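Local atomic coordinates of adenylate cyclase (Hippeastrum hybrid cultivar, PDB entry 6YP4), a protein that acts mainly as a triphosphatase of the CYTH family, although it was named as a putative adenylyl cyclase. Residues D20-F25 / E178-E183; A138-V143 / L148-T153. All blocks are in the same frame, centred on the assembly; numbering follows the deposited sequence. Where two conformers were deposited one is given.

Contact 1 (D20-F25 / E178-E183); sequences DALSPF and EGFLKE
A helix-helix contact on the outside of the curled antiparallel sheet brings F180, from the last turns of helix 170-183, against A21 and L22 near the end of helix 12-22. It is carried by one aromatic side chain reaching across to two aliphatic ones, for the backbones stay well apart: the nearest CA atoms, those of A21 and L181, are 9.4 Å from each other. F180 bridges the gap between the helices, its CG anti to the backbone N (chi1 173°), with the far end of the ring foremost. There CE2 and CZ share a single methyl, L22 CD2, with CE2 lying 3.7 Å from it and CZ equally near, and the leucine side chain runs at a slant to the phenylalanine. The shorter side chain of A21 also points at the opposing helix, its CB reaching F180 CZ at 4.2 Å. No hydrogen bond joins the segments, and the meeting is wholly apolar.

The chain beyond L22 turns tightly. S23 OG bonds back to the carbonyl O of D20 at 2.9 Å, coming from 26° off the carbonyl plane, while F25 N donates to L22 O at 2.7 Å. In this 3-10 turn CB of P24 sits over one face of the F25 ring, displaced toward its rim, and CA of L22 lies in plane at its edge. On helix 170-183, K182 NZ makes only a long ion pair with E178 OE2 (3.9 Å), but both atoms are hydrogen-bonded to the hydroxyl of Y188.

F180 also packs on L18 of helix 12-22, and both F180 and F25 meet the ring of W142 edge-to-face. L22 rests on Y140 of strand 127-141, so helix 12-22 packs on that strand, while W142 lies just after it.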
loop_
_atom_site.group_PDB
_atom_site.type_symbol
_atom_site.label_atom_id
_atom_site.label_comp_id
_atom_site.label_asym_id
_atom_site.label_seq_id
_atom_site.Cartn_x
_atom_site.Cartn_y
_atom_site.Cartn_z
ATOM N N ASP A 20 4.759 4.221 -20.075
ATOM C CA ASP A 20 3.627 4.462 -20.968
ATOM C C ASP A 20 2.725 3.246 -21.058
ATOM O O ASP A 20 1.496 3.384 -21.097
ATOM C CB ASP A 20 4.115 4.826 -22.378
ATOM C CG ASP A 20 4.853 6.137 -22.420
ATOM O OD1 ASP A 20 4.568 7.006 -21.565
ATOM O OD2 ASP A 20 5.718 6.301 -23.313
ATOM N N ALA A 21 3.315 2.043 -21.129
ATOM C CA ALA A 21 2.507 0.829 -21.240
ATOM C C ALA A 21 1.630 0.603 -20.014
ATOM O O ALA A 21 0.536 0.044 -20.140
ATOM C CB ALA A 21 3.400 -0.391 -21.471
ATOM N N LEU A 22 2.074 1.039 -18.829
ATOM C CA LEU A 22 1.333 0.809 -17.592
ATOM C C LEU A 22 0.456 1.980 -17.174
ATOM O O LEU A 22 -0.305 1.837 -16.204
ATOM C CB LEU A 22 2.290 0.487 -16.432
ATOM C CG LEU A 22 3.101 -0.812 -16.504
ATOM C CD1 LEU A 22 4.177 -0.822 -15.433
ATOM C CD2 LEU A 22 2.215 -2.043 -16.382
ATOM N N SER A 23 0.523 3.122 -17.881
ATOM C CA SER A 23 -0.204 4.339 -17.505
ATOM C C SER A 23 -1.708 4.132 -17.302
ATOM O O SER A 23 -2.298 4.844 -16.478
ATOM C CB SER A 23 0.014 5.450 -18.537
ATOM O OG SER A 23 -0.483 5.074 -19.812
ATOM N N PRO A 24 -2.382 3.220 -18.020
ATOM C CA PRO A 24 -3.791 2.948 -17.679
ATOM C C PRO A 24 -3.984 2.352 -16.302
ATOM O O PRO A 24 -5.134 2.294 -15.833
ATOM C CB PRO A 24 -4.243 1.969 -18.773
ATOM C CG PRO A 24 -3.279 2.187 -19.902
ATOM C CD PRO A 24 -1.987 2.488 -19.240
ATOM N N PHE A 25 -2.916 1.930 -15.622
ATOM C CA PHE A 25 -3.047 1.287 -14.321
ATOM C C PHE A 25 -2.490 2.133 -13.188
ATOM O O PHE A 25 -2.423 1.662 -12.045
ATOM C CB PHE A 25 -2.372 -0.084 -14.359
ATOM C CG PHE A 25 -2.793 -0.916 -15.532
ATOM C CD1 PHE A 25 -3.964 -1.663 -15.485
ATOM C CD2 PHE A 25 -2.035 -0.939 -16.685
ATOM C CE1 PHE A 25 -4.366 -2.415 -16.574
ATOM C CE2 PHE A 25 -2.426 -1.690 -17.775
ATOM C CZ PHE A 25 -3.589 -2.429 -17.727
ATOM N N GLU A 178 6.951 -11.386 -16.832
ATOM C CA GLU A 178 7.842 -11.562 -17.975
ATOM C C GLU A 178 7.067 -11.589 -19.289
ATOM O O GLU A 178 7.488 -10.976 -20.278
ATOM C CB GLU A 178 8.675 -12.834 -17.810
ATOM C CG GLU A 178 9.616 -12.833 -16.598
ATOM C CD GLU A 178 10.738 -13.866 -16.725
ATOM O OE1 GLU A 178 10.788 -14.800 -15.899
ATOM O OE2 GLU A 178 11.577 -13.711 -17.634
ATOM N N GLY A 179 5.930 -12.293 -19.319
ATOM C CA GLY A 179 5.128 -12.353 -20.534
ATOM C C GLY A 179 4.641 -10.990 -21.000
ATOM O O GLY A 179 4.563 -10.731 -22.199
ATOM N N PHE A 180 4.311 -10.101 -20.057
ATOM C CA PHE A 180 3.844 -8.760 -20.418
ATOM C C PHE A 180 4.989 -7.907 -20.945
ATOM O O PHE A 180 4.820 -7.148 -21.905
ATOM C CB PHE A 180 3.182 -8.108 -19.198
ATOM C CG PHE A 180 2.805 -6.648 -19.370
ATOM C CD1 PHE A 180 1.552 -6.293 -19.860
ATOM C CD2 PHE A 180 3.673 -5.636 -18.963
ATOM C CE1 PHE A 180 1.182 -4.946 -19.979
ATOM C CE2 PHE A 180 3.317 -4.282 -19.081
ATOM C CZ PHE A 180 2.063 -3.939 -19.587
ATOM N N LEU A 181 6.165 -8.011 -20.329
ATOM C CA LEU A 181 7.295 -7.227 -20.815
ATOM C C LEU A 181 7.705 -7.670 -22.217
ATOM O O LEU A 181 8.064 -6.835 -23.056
ATOM C CB LEU A 181 8.472 -7.320 -19.839
ATOM C CG LEU A 181 8.348 -6.616 -18.487
ATOM C CD1 LEU A 181 9.685 -6.548 -17.787
ATOM C CD2 LEU A 181 7.802 -5.232 -18.671
ATOM N N LYS A 182 7.630 -8.974 -22.501
ATOM C CA LYS A 182 7.954 -9.453 -23.845
ATOM C C LYS A 182 6.961 -8.917 -24.863
ATOM O O LYS A 182 7.351 -8.374 -25.902
ATOM C CB LYS A 182 7.978 -10.985 -23.884
ATOM C CG LYS A 182 8.924 -11.619 -22.878
ATOM C CD LYS A 182 9.324 -13.035 -23.265
ATOM C CE LYS A 182 10.414 -13.570 -22.335
ATOM N NZ LYS A 182 9.856 -14.255 -21.132
ATOM N N GLU A 183 5.670 -9.044 -24.570
ATOM C CA GLU A 183 4.651 -8.625 -25.521
ATOM C C GLU A 183 4.699 -7.119 -25.776
ATOM O O GLU A 183 4.387 -6.672 -26.887
ATOM C CB GLU A 183 3.277 -9.061 -25.005
ATOM C CG GLU A 183 2.104 -8.615 -25.846
ATOM C CD GLU A 183 0.820 -8.601 -25.046
ATOM O OE1 GLU A 183 0.211 -7.517 -24.926
ATOM O OE2 GLU A 183 0.428 -9.670 -24.528
#

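Contact 2 (A138-V143 / L148-T153); sequences AVYRWV and LELDET. With GCP (phosphomethylphosphonic acid guanylate ester), chain B; GCP (phosphomethylphosphonic acid guanylate ester), chain C.
L148 forms the apolar centre of this hairpin contact, touching both Y140 and W142. Its CB lies 4.2 Å from Y140 CB, and its methyl CD1 is 3.8 Å from W142 CB and approaches the indole obliquely. V143 CG2 lies over one face of the indole, near the rim. Y140 turns its ring along the strand towards L150, whose CB meets CE1 at 4.0 Å near the ring plane; a chi1 of -55°, with CG beside the backbone N, allows this.

Around these side chains the strands run antiparallel. A138 and L150 form a hydrogen-bonded pair through two nearly straight bonds, L150 N to A138 O measuring 2.9 Å. Y140 and L148 form the second such pair, more bent, with Y140 N to L148 O at 2.8 Å. V139 and E149, the non-hydrogen-bonded pair between them, point to the other face of the sheet, where E149 joins the ligand pocket.

On that polar side E149 carries its carboxylate to the ribose of one GCP; it has two conformers, and its bond to O3' is weak and doubtful. The guanidinium of R141, at the ribose and guanine of the second GCP, is salt-bridged to E83 of the second subunit. Strands 26-39 and 158-166 flank the hairpin, while helix 12-22 lies over the apolar face, with H15 and L18 on L150.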
loop_
_atom_site.group_PDB
_atom_site.type_symbol
_atom_site.label_atom_id
_atom_site.label_comp_id
_atom_site.label_asym_id
_atom_site.label_seq_id
_atom_site.Cartn_x
_atom_site.Cartn_y
_atom_site.Cartn_z
ATOM N N ALA A 138 6.697 4.841 -8.964
ATOM C CA ALA A 138 5.378 4.896 -9.573
ATOM C C ALA A 138 4.687 3.565 -9.316
ATOM O O ALA A 138 5.272 2.508 -9.572
ATOM C CB ALA A 138 5.498 5.179 -11.080
ATOM N N VAL A 139 3.465 3.615 -8.777
ATOM C CA VAL A 139 2.747 2.428 -8.316
ATOM C C VAL A 139 1.560 2.182 -9.231
ATOM O O VAL A 139 0.846 3.120 -9.599
ATOM C CB VAL A 139 2.262 2.571 -6.858
ATOM C CG1 VAL A 139 1.673 1.250 -6.334
ATOM C CG2 VAL A 139 3.380 3.063 -5.968
ATOM N N TYR A 140 1.325 0.905 -9.555
ATOM C CA TYR A 140 0.283 0.478 -10.480
ATOM C C TYR A 140 -0.478 -0.693 -9.876
ATOM O O TYR A 140 0.130 -1.603 -9.303
ATOM C CB TYR A 140 0.891 0.058 -11.848
ATOM C CG TYR A 140 1.746 1.141 -12.460
ATOM C CD1 TYR A 140 3.097 1.262 -12.145
ATOM C CD2 TYR A 140 1.182 2.083 -13.314
ATOM C CE1 TYR A 140 3.863 2.277 -12.687
ATOM C CE2 TYR A 140 1.926 3.103 -13.847
ATOM C CZ TYR A 140 3.271 3.184 -13.549
ATOM O OH TYR A 140 3.993 4.214 -14.080
ATOM N N ARG A 141 -1.809 -0.676 -10.012
ATOM C CA ARG A 141 -2.640 -1.847 -9.735
ATOM C C ARG A 141 -2.947 -2.535 -11.065
ATOM O O ARG A 141 -3.661 -1.978 -11.909
ATOM C CB ARG A 141 -3.924 -1.462 -9.002
ATOM C CG ARG A 141 -4.827 -2.648 -8.765
ATOM C CD ARG A 141 -6.022 -2.310 -7.840
ATOM N NE ARG A 141 -5.610 -1.857 -6.516
ATOM C CZ ARG A 141 -5.686 -0.592 -6.112
ATOM N NH1 ARG A 141 -6.165 0.328 -6.932
ATOM N NH2 ARG A 141 -5.291 -0.244 -4.896
ATOM N N TRP A 142 -2.413 -3.749 -11.249
ATOM C CA TRP A 142 -2.412 -4.475 -12.515
ATOM C C TRP A 142 -3.436 -5.623 -12.464
ATOM O O TRP A 142 -4.360 -5.604 -11.631
ATOM C CB TRP A 142 -0.974 -4.940 -12.796
ATOM C CG TRP A 142 -0.774 -5.428 -14.185
ATOM C CD1 TRP A 142 -1.282 -4.876 -15.318
ATOM C CD2 TRP A 142 -0.049 -6.595 -14.595
ATOM N NE1 TRP A 142 -0.907 -5.615 -16.411
ATOM C CE2 TRP A 142 -0.152 -6.678 -15.993
ATOM C CE3 TRP A 142 0.685 -7.573 -13.914
ATOM C CZ2 TRP A 142 0.457 -7.699 -16.733
ATOM C CZ3 TRP A 142 1.282 -8.594 -14.652
ATOM C CH2 TRP A 142 1.162 -8.644 -16.044
ATOM N N VAL A 143 -3.280 -6.620 -13.353
ATOM C CA VAL A 143 -4.216 -7.745 -13.384
ATOM C C VAL A 143 -4.259 -8.453 -12.020
ATOM O O VAL A 143 -3.263 -8.523 -11.288
ATOM C CB VAL A 143 -3.883 -8.742 -14.511
ATOM C CG1 VAL A 143 -3.730 -8.022 -15.850
ATOM C CG2 VAL A 143 -2.632 -9.547 -14.190
ATOM N N LEU A 148 2.290 -3.292 -9.020
ATOM C CA LEU A 148 3.608 -3.133 -9.636
ATOM C C LEU A 148 4.237 -1.821 -9.195
ATOM O O LEU A 148 3.564 -0.785 -9.149
ATOM C CB LEU A 148 3.505 -3.149 -11.160
ATOM C CG LEU A 148 2.801 -4.320 -11.852
ATOM C CD1 LEU A 148 2.705 -4.042 -13.338
ATOM C CD2 LEU A 148 3.483 -5.661 -11.590
ATOM N N GLU A 149 5.536 -1.864 -8.877
ATOM C CA GLU A 149 6.290 -0.688 -8.458
ATOM C C GLU A 149 7.440 -0.489 -9.428
ATOM O O GLU A 149 8.318 -1.356 -9.527
ATOM C CB GLU A 149 6.825 -0.839 -7.035
ATOM C CG GLU A 149 5.776 -0.683 -5.949
ATOM C CD GLU A 149 6.060 -1.577 -4.766
ATOM O OE1 GLU A 149 5.900 -2.802 -4.914
ATOM O OE2 GLU A 149 6.464 -1.065 -3.701
ATOM N N LEU A 150 7.422 0.629 -10.151
ATOM C CA LEU A 150 8.433 0.968 -11.146
ATOM C C LEU A 150 9.313 2.059 -10.549
ATOM O O LEU A 150 8.829 3.158 -10.249
ATOM C CB LEU A 150 7.758 1.436 -12.435
ATOM C CG LEU A 150 8.616 1.768 -13.653
ATOM C CD1 LEU A 150 9.268 0.501 -14.209
ATOM C CD2 LEU A 150 7.791 2.462 -14.730
ATOM N N ASP A 151 10.596 1.761 -10.368
ATOM C CA ASP A 151 11.492 2.607 -9.598
ATOM C C ASP A 151 12.521 3.277 -10.500
ATOM O O ASP A 151 13.024 2.672 -11.448
ATOM C CB ASP A 151 12.227 1.796 -8.521
ATOM C CG ASP A 151 11.339 1.415 -7.345
ATOM O OD1 ASP A 151 10.380 2.173 -7.002
ATOM O OD2 ASP A 151 11.641 0.366 -6.732
ATOM N N GLU A 152 12.836 4.523 -10.186
ATOM C CA GLU A 152 13.942 5.246 -10.793
ATOM C C GLU A 152 14.843 5.660 -9.640
ATOM O O GLU A 152 14.502 6.571 -8.877
ATOM C CB GLU A 152 13.450 6.445 -11.602
ATOM C CG GLU A 152 14.559 7.256 -12.275
ATOM C CD GLU A 152 14.019 8.382 -13.136
ATOM O OE1 GLU A 152 12.783 8.463 -13.309
ATOM O OE2 GLU A 152 14.833 9.187 -13.636
ATOM N N THR A 153 16.000 4.997 -9.526
ATOM C CA THR A 153 16.827 5.041 -8.327
ATOM C C THR A 153 18.094 5.827 -8.633
ATOM O O THR A 153 18.920 5.395 -9.447
ATOM C CB THR A 153 17.164 3.633 -7.851
ATOM O OG1 THR A 153 15.947 2.898 -7.654
ATOM C CG2 THR A 153 17.927 3.699 -6.556
HETATM P PG GCP B . 13.071 -2.705 -2.734
HETATM O O1G GCP B . 13.338 -3.509 -3.971
HETATM O O2G GCP B . 13.232 -1.227 -3.017
HETATM O O3G GCP B . 14.019 -3.130 -1.640
HETATM C C3B GCP B . 11.349 -3.024 -2.215
HETATM P PB GCP B . 11.030 -2.099 -0.641
HETATM O O1B GCP B . 12.204 -2.140 0.294
HETATM O O2B GCP B . 10.589 -0.685 -0.929
HETATM O O3A GCP B . 9.783 -2.898 0.073
HETATM P PA GCP B . 8.991 -2.195 1.330
HETATM O O1A GCP B . 8.765 -3.285 2.364
HETATM O O2A GCP B . 9.894 -1.121 1.899
HETATM O "O5'" GCP B . 7.552 -1.497 0.790
HETATM C "C5'" GCP B . 7.095 -1.803 -0.521
HETATM C "C4'" GCP B . 6.673 -3.329 -0.646
HETATM O "O4'" GCP B . 5.798 -3.845 0.537
HETATM C "C3'" GCP B . 5.946 -3.475 -1.686
HETATM O "O3'" GCP B . 6.335 -4.676 -2.398
HETATM C "C2'" GCP B . 4.347 -3.499 -1.182
HETATM O "O2'" GCP B . 3.534 -4.484 -1.924
HETATM C "C1'" GCP B . 4.308 -3.695 0.079
HETATM N N9 GCP B . 3.653 -2.510 0.762
HETATM C C8 GCP B . 4.399 -1.527 1.282
HETATM N N7 GCP B . 3.585 -0.603 1.826
HETATM C C5 GCP B . 2.322 -1.018 1.639
HETATM C C6 GCP B . 1.095 -0.461 1.994
HETATM O O6 GCP B . 1.058 0.574 2.573
HETATM N N1 GCP B . -0.038 -1.091 1.684
HETATM C C2 GCP B . 0.006 -2.278 1.019
HETATM N N2 GCP B . -1.296 -2.875 0.733
HETATM N N3 GCP B . 1.204 -2.822 0.670
HETATM C C4 GCP B . 2.361 -2.191 0.982
HETATM P PG GCP C . -13.426 -1.801 1.464
HETATM O O1G GCP C . -13.857 -3.083 2.112
HETATM O O2G GCP C . -13.382 -0.681 2.479
HETATM O O3G GCP C . -14.380 -1.454 0.348
HETATM C C3B GCP C . -11.748 -2.051 0.785
HETATM P PB GCP C . -11.235 -0.500 -0.092
HETATM O O1B GCP C . -12.363 0.120 -0.863
HETATM O O2B GCP C . -10.606 0.477 0.870
HETATM O O3A GCP C . -10.089 -0.984 -1.167
HETATM P PA GCP C . -9.152 0.146 -1.908
HETATM O O1A GCP C . -9.045 -0.267 -3.365
HETATM O O2A GCP C . -9.866 1.477 -1.799
HETATM O "O5'" GCP C . -7.651 0.245 -1.142
HETATM C "C5'" GCP C . -7.297 -0.760 -0.202
HETATM C "C4'" GCP C . -7.106 -2.171 -0.904
HETATM O "O4'" GCP C . -6.268 -2.119 -2.218
HETATM C "C3'" GCP C . -6.451 -2.940 -0.122
HETATM O "O3'" GCP C . -7.039 -4.264 -0.122
HETATM C "C2'" GCP C . -4.853 -2.930 -0.630
HETATM O "O2'" GCP C . -4.223 -4.263 -0.541
HETATM C "C1'" GCP C . -4.792 -2.446 -1.811
HETATM N N9 GCP C . -3.945 -1.188 -1.805
HETATM C C8 GCP C . -4.518 0.018 -1.707
HETATM N N7 GCP C . -3.557 0.960 -1.725
HETATM C C5 GCP C . -2.376 0.331 -1.833
HETATM C C6 GCP C . -1.068 0.806 -1.897
HETATM O O6 GCP C . -0.857 1.973 -1.856
HETATM N N1 GCP C . -0.052 -0.050 -2.005
HETATM C C2 GCP C . -0.295 -1.388 -2.053
HETATM N N2 GCP C . 0.894 -2.229 -2.171
HETATM N N3 GCP C . -1.572 -1.854 -1.988
HETATM C C4 GCP C . -2.611 -0.992 -1.879
#

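Overall arrangement
Contact 2 is nested within the long chain loop that contact 1 closes, and their centres are 11 Å apart. The two meet directly: L22 CD2 reaches L148 CD1 at 3.7 Å, and the carbonyl O of F25 probably accepts a hydrogen bond from R141 N at 3.2 Å. The hairpin therefore has helix 12-22 on its Y140 and L148 side, F180 of helix 170-183 against W142 at its turn, and a nucleotide analogue on the E149 side. Contact 1 remains remote from the chemistry, with the side chain of L22 about 14 Å from a bound GCP, whereas in contact 2 the side chain of E149 belongs to the pocket and lies about 8 Å from a bound magnesium ion.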